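Local atomic coordinates of TssK (Serratia sp. FS14, PDB entry 5Y0E), a protein that probably serves as a baseplate component of the bacterial type VI secretion system, helping to join the baseplate to the membrane-bound part of the machine. Residues L320-R325 with F424-A429; F345-R350 with M366-V371. All coordinates share one frame; numbering follows the deposited sequence.

Interaction 1: L320-R325 with F424-A429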
ATOM      1  N   LEU A 320     -19.361   6.062  17.440  1.00 50.65           N
ATOM      2  CA  LEU A 320     -18.348   7.047  17.642  1.00 50.73           C
ATOM      3  C   LEU A 320     -17.195   6.392  18.331  1.00 53.79           C
ATOM      4  O   LEU A 320     -17.379   5.680  19.266  1.00 57.13           O
ATOM      5  CB  LEU A 320     -18.882   8.156  18.512  1.00 56.13           C
ATOM      6  CG  LEU A 320     -19.473   9.377  17.841  1.00 61.37           C
ATOM      7  CD1 LEU A 320     -20.475   9.023  16.777  1.00 53.85           C
ATOM      8  CD2 LEU A 320     -20.138  10.226  18.893  1.00 65.80           C
ATOM      9  N   THR A 321     -15.993   6.646  17.871  1.00 55.65           N
ATOM     10  CA  THR A 321     -14.829   6.055  18.465  1.00 55.33           C
ATOM     11  C   THR A 321     -14.406   6.754  19.728  1.00 59.58           C
ATOM     12  O   THR A 321     -14.213   7.939  19.742  1.00 62.58           O
ATOM     13  CB  THR A 321     -13.653   6.123  17.504  1.00 58.53           C
ATOM     14  OG1 THR A 321     -14.108   5.861  16.183  1.00 55.24           O
ATOM     15  CG2 THR A 321     -12.621   5.119  17.873  1.00 52.31           C
ATOM     16  N   LEU A 322     -14.256   6.001  20.793  1.00 59.02           N
ATOM     17  CA  LEU A 322     -13.822   6.567  22.032  1.00 60.45           C
ATOM     18  C   LEU A 322     -12.324   6.531  22.010  1.00 67.29           C
ATOM     19  O   LEU A 322     -11.717   5.496  22.140  1.00 70.69           O
ATOM     20  CB  LEU A 322     -14.334   5.754  23.191  1.00 58.98           C
ATOM     21  CG  LEU A 322     -15.796   5.905  23.526  1.00 61.32           C
ATOM     22  CD1 LEU A 322     -16.134   4.833  24.529  1.00 58.66           C
ATOM     23  CD2 LEU A 322     -16.089   7.266  24.106  1.00 60.07           C
ATOM     24  N   VAL A 323     -11.725   7.685  21.823  1.00 72.26           N
ATOM     25  CA  VAL A 323     -10.275   7.803  21.764  1.00 73.06           C
ATOM     26  C   VAL A 323      -9.766   8.147  23.154  1.00 76.42           C
ATOM     27  O   VAL A 323     -10.139   9.175  23.725  1.00 74.63           O
ATOM     28  CB  VAL A 323      -9.846   8.853  20.734  1.00 71.48           C
ATOM     29  CG1 VAL A 323      -8.353   8.905  20.647  1.00 72.79           C
ATOM     30  CG2 VAL A 323     -10.439   8.520  19.375  1.00 67.32           C
ATOM     31  N   GLU A 324      -8.940   7.273  23.709  1.00 79.10           N
ATOM     32  CA  GLU A 324      -8.392   7.494  25.037  1.00 81.67           C
ATOM     33  C   GLU A 324      -7.307   8.557  24.977  1.00 84.83           C
ATOM     34  O   GLU A 324      -6.410   8.486  24.137  1.00 84.76           O
ATOM     35  CB  GLU A 324      -7.823   6.193  25.591  1.00 81.10           C
ATOM     36  CG  GLU A 324      -7.449   6.256  27.054  1.00 88.21           C
ATOM     37  CD  GLU A 324      -7.116   4.891  27.628  1.00 90.95           C
ATOM     38  OE1 GLU A 324      -6.855   4.793  28.844  1.00 95.74           O
ATOM     39  OE2 GLU A 324      -7.112   3.910  26.863  1.00 92.08           O
ATOM     40  N   ARG A 325      -7.387   9.547  25.861  1.00 89.06           N
ATOM     41  CA  ARG A 325      -6.392  10.606  25.877  1.00 94.04           C
ATOM     42  C   ARG A 325      -5.854  10.909  27.266  1.00 96.55           C
ATOM     43  O   ARG A 325      -5.073  11.850  27.419  1.00102.10           O
ATOM     44  CB  ARG A 325      -6.954  11.888  25.247  1.00 95.65           C
ATOM     45  CG  ARG A 325      -6.001  12.494  24.240  1.00 98.30           C
ATOM     46  CD  ARG A 325      -6.716  13.326  23.196  1.00104.98           C
ATOM     47  NE  ARG A 325      -7.398  14.483  23.762  1.00111.99           N
ATOM     48  CZ  ARG A 325      -8.300  15.206  23.105  1.00113.18           C
ATOM     49  NH1 ARG A 325      -8.624  14.887  21.859  1.00114.47           N
ATOM     50  NH2 ARG A 325      -8.874  16.249  23.688  1.00107.19           N
ATOM     51  N   PHE A 424     -17.502  14.886  22.528  1.00 82.77           N
ATOM     52  CA  PHE A 424     -17.811  14.546  23.898  1.00 76.95           C
ATOM     53  C   PHE A 424     -16.526  14.272  24.652  1.00 74.90           C
ATOM     54  O   PHE A 424     -15.566  13.723  24.109  1.00 71.05           O
ATOM     55  CB  PHE A 424     -18.691  13.303  23.977  1.00 75.90           C
ATOM     56  CG  PHE A 424     -20.077  13.477  23.435  1.00 74.31           C
ATOM     57  CD1 PHE A 424     -20.335  13.307  22.090  1.00 73.63           C
ATOM     58  CD2 PHE A 424     -21.133  13.744  24.282  1.00 71.68           C
ATOM     59  CE1 PHE A 424     -21.613  13.431  21.605  1.00 72.85           C
ATOM     60  CE2 PHE A 424     -22.403  13.872  23.800  1.00 67.65           C
ATOM     61  CZ  PHE A 424     -22.646  13.706  22.463  1.00 71.98           C
ATOM     62  N   ALA A 425     -16.522  14.637  25.920  1.00 77.79           N
ATOM     63  CA  ALA A 425     -15.472  14.220  26.829  1.00 82.12           C
ATOM     64  C   ALA A 425     -16.097  13.358  27.909  1.00 79.21           C
ATOM     65  O   ALA A 425     -17.139  13.711  28.465  1.00 77.84           O
ATOM     66  CB  ALA A 425     -14.751  15.416  27.441  1.00 90.30           C
ATOM     67  N   LEU A 426     -15.472  12.223  28.185  1.00 79.24           N
ATOM     68  CA  LEU A 426     -15.959  11.294  29.190  1.00 76.07           C
ATOM     69  C   LEU A 426     -14.817  10.962  30.129  1.00 77.89           C
ATOM     70  O   LEU A 426     -13.742  10.556  29.682  1.00 78.36           O
ATOM     71  CB  LEU A 426     -16.501  10.003  28.572  1.00 73.01           C
ATOM     72  CG  LEU A 426     -17.585  10.075  27.497  1.00 73.18           C
ATOM     73  CD1 LEU A 426     -17.001  10.268  26.117  1.00 68.68           C
ATOM     74  CD2 LEU A 426     -18.433   8.820  27.546  1.00 71.70           C
ATOM     75  N   HIS A 427     -15.070  11.102  31.425  1.00 77.57           N
ATOM     76  CA  HIS A 427     -14.111  10.791  32.473  1.00 83.96           C
ATOM     77  C   HIS A 427     -14.814   9.898  33.460  1.00 82.36           C
ATOM     78  O   HIS A 427     -15.933  10.163  33.832  1.00 82.19           O
ATOM     79  CB  HIS A 427     -13.665  12.048  33.185  1.00 89.37           C
ATOM     80  CG  HIS A 427     -12.737  11.795  34.326  1.00 90.98           C
ATOM     81  ND1 HIS A 427     -13.181  11.467  35.583  1.00 96.06           N
ATOM     82  CD2 HIS A 427     -11.389  11.833  34.401  1.00 90.45           C
ATOM     83  CE1 HIS A 427     -12.145  11.310  36.385  1.00 94.27           C
ATOM     84  NE2 HIS A 427     -11.046  11.529  35.692  1.00 91.70           N
ATOM     85  N   LEU A 428     -14.136   8.880  33.947  1.00 81.23           N
ATOM     86  CA  LEU A 428     -14.787   7.917  34.812  1.00 80.27           C
ATOM     87  C   LEU A 428     -13.901   7.586  36.001  1.00 77.15           C
ATOM     88  O   LEU A 428     -12.728   7.257  35.824  1.00 84.08           O
ATOM     89  CB  LEU A 428     -15.113   6.650  34.025  1.00 79.22           C
ATOM     90  CG  LEU A 428     -15.464   5.431  34.880  1.00 77.42           C
ATOM     91  CD1 LEU A 428     -16.832   5.599  35.499  1.00 75.33           C
ATOM     92  CD2 LEU A 428     -15.405   4.194  34.042  1.00 70.45           C
ATOM     93  N   ALA A 429     -14.467   7.676  37.204  1.00 72.72           N
ATOM     94  CA  ALA A 429     -13.761   7.303  38.424  1.00 74.04           C
ATOM     95  C   ALA A 429     -13.460   5.810  38.475  1.00 76.26           C
ATOM     96  O   ALA A 429     -14.294   5.027  38.935  1.00 79.37           O
ATOM     97  CB  ALA A 429     -14.582   7.706  39.640  1.00 74.99           C
TER
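Leu322 lays one methyl of its isobutyl group against Leu426, CD2 lying 3.7 Å from Leu426 CD1, within a strongly curled antiparallel sheet. Strands 317-324 and 423-428 are not neighbours in this sheet. Strand 329-333 runs between them and hydrogen-bonds to both, Val323 pairing with Val331 and Leu426 with Asn330. The CA atoms of Leu322 and Leu426 are accordingly 8.8 Å apart, and only side chains bridge the gap. In both leucines CG sits beside the backbone N and anti to the carbonyl carbon (chi1 -75° in Leu322, -54° in Leu426), and the two side chains cross at about a right angle where their branches meet. Leucine suits both places because its forked end spans such a distance and has no polar atom needing a partner. Leu322 also packs on Ala332 and Phe439, while Leu426 reaches Met366 and Ile368, which makes the pair part of a wider apolar layer over one side of the sheet. Two residues earlier on each strand a looser apolar contact follows: the methyl CD2 of Leu320 approaches the buried ring of Phe424 obliquely, 4.4 Å from its CD1.

Interaction 2: F345-R350 with M366-V371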
ATOM      1  N   PHE A 345     -27.943   9.512  21.967  1.00 61.15           N
ATOM      2  CA  PHE A 345     -26.612   9.041  22.295  1.00 59.34           C
ATOM      3  C   PHE A 345     -26.685   7.988  23.384  1.00 57.98           C
ATOM      4  O   PHE A 345     -27.376   8.178  24.387  1.00 58.84           O
ATOM      5  CB  PHE A 345     -25.735  10.216  22.707  1.00 59.94           C
ATOM      6  CG  PHE A 345     -25.435  11.144  21.578  1.00 64.74           C
ATOM      7  CD1 PHE A 345     -24.348  10.921  20.756  1.00 67.27           C
ATOM      8  CD2 PHE A 345     -26.249  12.222  21.312  1.00 68.73           C
ATOM      9  CE1 PHE A 345     -24.071  11.766  19.701  1.00 70.38           C
ATOM     10  CE2 PHE A 345     -25.975  13.067  20.256  1.00 73.24           C
ATOM     11  CZ  PHE A 345     -24.886  12.839  19.449  1.00 73.86           C
ATOM     12  N   VAL A 346     -25.991   6.870  23.171  1.00 51.86           N
ATOM     13  CA  VAL A 346     -26.068   5.719  24.062  1.00 51.71           C
ATOM     14  C   VAL A 346     -24.668   5.190  24.338  1.00 50.45           C
ATOM     15  O   VAL A 346     -23.816   5.138  23.448  1.00 51.64           O
ATOM     16  CB  VAL A 346     -26.943   4.587  23.483  1.00 48.06           C
ATOM     17  CG1 VAL A 346     -27.095   3.497  24.486  1.00 48.97           C
ATOM     18  CG2 VAL A 346     -28.295   5.085  23.103  1.00 49.40           C
ATOM     19  N   LEU A 347     -24.488   4.686  25.533  1.00 51.24           N
ATOM     20  CA  LEU A 347     -23.254   4.084  25.945  1.00 51.29           C
ATOM     21  C   LEU A 347     -23.490   2.613  26.226  1.00 48.89           C
ATOM     22  O   LEU A 347     -24.243   2.290  27.083  1.00 50.73           O
ATOM     23  CB  LEU A 347     -22.814   4.725  27.227  1.00 52.93           C
ATOM     24  CG  LEU A 347     -21.764   5.783  27.136  1.00 52.89           C
ATOM     25  CD1 LEU A 347     -21.395   6.116  28.544  1.00 58.48           C
ATOM     26  CD2 LEU A 347     -20.574   5.229  26.403  1.00 53.77           C
ATOM     27  N   ALA A 348     -22.849   1.726  25.498  1.00 46.32           N
ATOM     28  CA  ALA A 348     -23.004   0.314  25.725  1.00 45.99           C
ATOM     29  C   ALA A 348     -21.873  -0.001  26.639  1.00 48.38           C
ATOM     30  O   ALA A 348     -20.762   0.234  26.301  1.00 51.45           O
ATOM     31  CB  ALA A 348     -22.863  -0.433  24.426  1.00 45.53           C
ATOM     32  N   VAL A 349     -22.167  -0.559  27.796  1.00 48.15           N
ATOM     33  CA  VAL A 349     -21.160  -0.806  28.800  1.00 48.40           C
ATOM     34  C   VAL A 349     -21.190  -2.195  29.403  1.00 49.34           C
ATOM     35  O   VAL A 349     -22.229  -2.749  29.590  1.00 50.36           O
ATOM     36  CB  VAL A 349     -21.377   0.227  29.917  1.00 51.72           C
ATOM     37  CG1 VAL A 349     -20.353   0.147  31.019  1.00 54.85           C
ATOM     38  CG2 VAL A 349     -21.409   1.616  29.343  1.00 53.34           C
ATOM     39  N   ARG A 350     -20.026  -2.766  29.660  1.00 49.86           N
ATOM     40  CA  ARG A 350     -19.886  -4.047  30.325  1.00 48.50           C
ATOM     41  C   ARG A 350     -18.634  -3.958  31.155  1.00 51.79           C
ATOM     42  O   ARG A 350     -17.699  -3.323  30.764  1.00 56.15           O
ATOM     43  CB  ARG A 350     -19.788  -5.206  29.351  1.00 50.10           C
ATOM     44  CG  ARG A 350     -18.437  -5.875  29.355  1.00 51.39           C
ATOM     45  CD  ARG A 350     -18.511  -7.369  29.207  1.00 55.30           C
ATOM     46  NE  ARG A 350     -17.939  -8.068  30.343  1.00 55.04           N
ATOM     47  CZ  ARG A 350     -16.815  -7.747  30.942  1.00 52.99           C
ATOM     48  NH1 ARG A 350     -16.396  -8.439  31.958  1.00 55.59           N
ATOM     49  NH2 ARG A 350     -16.117  -6.735  30.534  1.00 57.71           N
ATOM     50  N   MET A 366     -19.382   8.469  35.942  1.00 75.08           N
ATOM     51  CA  MET A 366     -19.021   8.783  34.591  1.00 75.76           C
ATOM     52  C   MET A 366     -19.585  10.140  34.320  1.00 76.18           C
ATOM     53  O   MET A 366     -20.776  10.318  34.245  1.00 76.73           O
ATOM     54  CB  MET A 366     -19.570   7.755  33.617  1.00 76.44           C
ATOM     55  CG  MET A 366     -19.535   8.178  32.162  1.00 77.61           C
ATOM     56  SD  MET A 366     -17.898   8.351  31.470  1.00 80.18           S
ATOM     57  CE  MET A 366     -17.625   6.753  30.752  1.00 70.47           C
ATOM     58  N   LYS A 367     -18.702  11.109  34.221  1.00 78.00           N
ATOM     59  CA  LYS A 367     -19.096  12.467  33.971  1.00 79.58           C
ATOM     60  C   LYS A 367     -18.881  12.767  32.520  1.00 78.54           C
ATOM     61  O   LYS A 367     -17.799  12.584  31.993  1.00 76.70           O
ATOM     62  CB  LYS A 367     -18.268  13.411  34.832  1.00 82.33           C
ATOM     63  N   ILE A 368     -19.922  13.241  31.874  1.00 76.30           N
ATOM     64  CA  ILE A 368     -19.825  13.535  30.473  1.00 80.26           C
ATOM     65  C   ILE A 368     -20.055  15.004  30.211  1.00 84.32           C
ATOM     66  O   ILE A 368     -21.018  15.584  30.675  1.00 82.64           O
ATOM     67  CB  ILE A 368     -20.825  12.688  29.671  1.00 80.35           C
ATOM     68  CG1 ILE A 368     -20.364  11.249  29.590  1.00 73.85           C
ATOM     69  CG2 ILE A 368     -20.982  13.204  28.265  1.00 81.77           C
ATOM     70  CD1 ILE A 368     -21.502  10.289  29.411  1.00 73.81           C
ATOM     71  N   ALA A 369     -19.146  15.587  29.446  1.00 87.78           N
ATOM     72  CA  ALA A 369     -19.209  16.982  29.080  1.00 92.53           C
ATOM     73  C   ALA A 369     -18.300  17.251  27.915  1.00 91.96           C
ATOM     74  O   ALA A 369     -17.669  16.347  27.397  1.00 90.15           O
ATOM     75  CB  ALA A 369     -18.802  17.836  30.245  1.00 98.14           C
ATOM     76  N   PRO A 370     -18.221  18.515  27.505  1.00 97.03           N
ATOM     77  CA  PRO A 370     -17.389  18.962  26.396  1.00 99.11           C
ATOM     78  C   PRO A 370     -15.991  19.173  26.904  1.00102.79           C
ATOM     79  O   PRO A 370     -15.829  19.564  28.040  1.00105.97           O
ATOM     80  CB  PRO A 370     -18.029  20.283  25.998  1.00103.04           C
ATOM     81  CG  PRO A 370     -19.340  20.324  26.710  1.00104.59           C
ATOM     82  CD  PRO A 370     -19.085  19.593  27.975  1.00100.33           C
ATOM     83  N   VAL A 371     -14.999  18.942  26.066  1.00101.57           N
ATOM     84  CA  VAL A 371     -13.609  19.036  26.479  1.00106.66           C
ATOM     85  C   VAL A 371     -13.204  20.269  27.236  1.00111.15           C
ATOM     86  O   VAL A 371     -12.487  20.181  28.221  1.00109.59           O
ATOM     87  CB  VAL A 371     -12.640  18.864  25.310  1.00107.33           C
ATOM     88  CG1 VAL A 371     -12.786  17.468  24.743  1.00100.96           C
ATOM     89  CG2 VAL A 371     -12.898  19.894  24.233  1.00109.08           C
TER
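The backbones of 345-350 and 366-371 come closest at Leu347 and Met366, whose CA atoms are still 10.7 Å apart, too far for sheet pairing, so strands 343-350 and 366-370 meet through side chains alone. In the order of the antiparallel sheet these strands are well separated, and 366-370 is an outermost strand within the chain. Their meeting therefore reports how far the sheet curls, bringing its distant parts together around a shared apolar interior. Leu347 points into that interior and is the sole residue of 345-350 to touch the other segment. Its CD1 is anti to CA (chi2 -173°), which carries this methyl to the far end of the side chain, where it has two partners. One is the terminal methyl of Met366, with CE 4.4 Å from Leu347 CD1. The other is the end of Ile368, whose CD1 is 4.3 Å from that same leucine atom. Met366, the first residue to leave helical geometry after helix 355-365, starts out with CG anti to the backbone N (chi1 166°) and then bends at chi2 (67°), a flexible thioether arm that can fit its end to its surroundings. Ile368 is stiffer, its beta-branch being well matched to an extended strand. On the neighbouring strand 423-428, Leu426 packs against both Met366 and Ile368, while Leu347 leans on Phe439. Every touching group is a buried methyl and no hydrogen bond crosses, so the contact should owe its stability to the exclusion of water and to weak dispersion forces, with little directional preference to fix its exact geometry.

Interactions 1 and 2 occupy the same curled sheet, their centres about 7 Å apart, and along the chain 345-350 and 366-371 are nested inside the loop closed by 320-325 and 424-429. Strands 423-428 and 366-370 are direct neighbours: Ala425 pairs with Ala369 through the backbone, and a probable hydrogen bond joins Lys367 N to His427 O at 3.0 Å. Strand 423-428 also reaches strand 343-350 through aromatic rings, Phe424 CE1 lying 3.5 Å from Phe345 CE1, with the ring planes at about 55°. Phe439, on strand 436-443, touches Leu320, Leu322 and Leu347, consistent with both contacts sharing one hydrophobic interior.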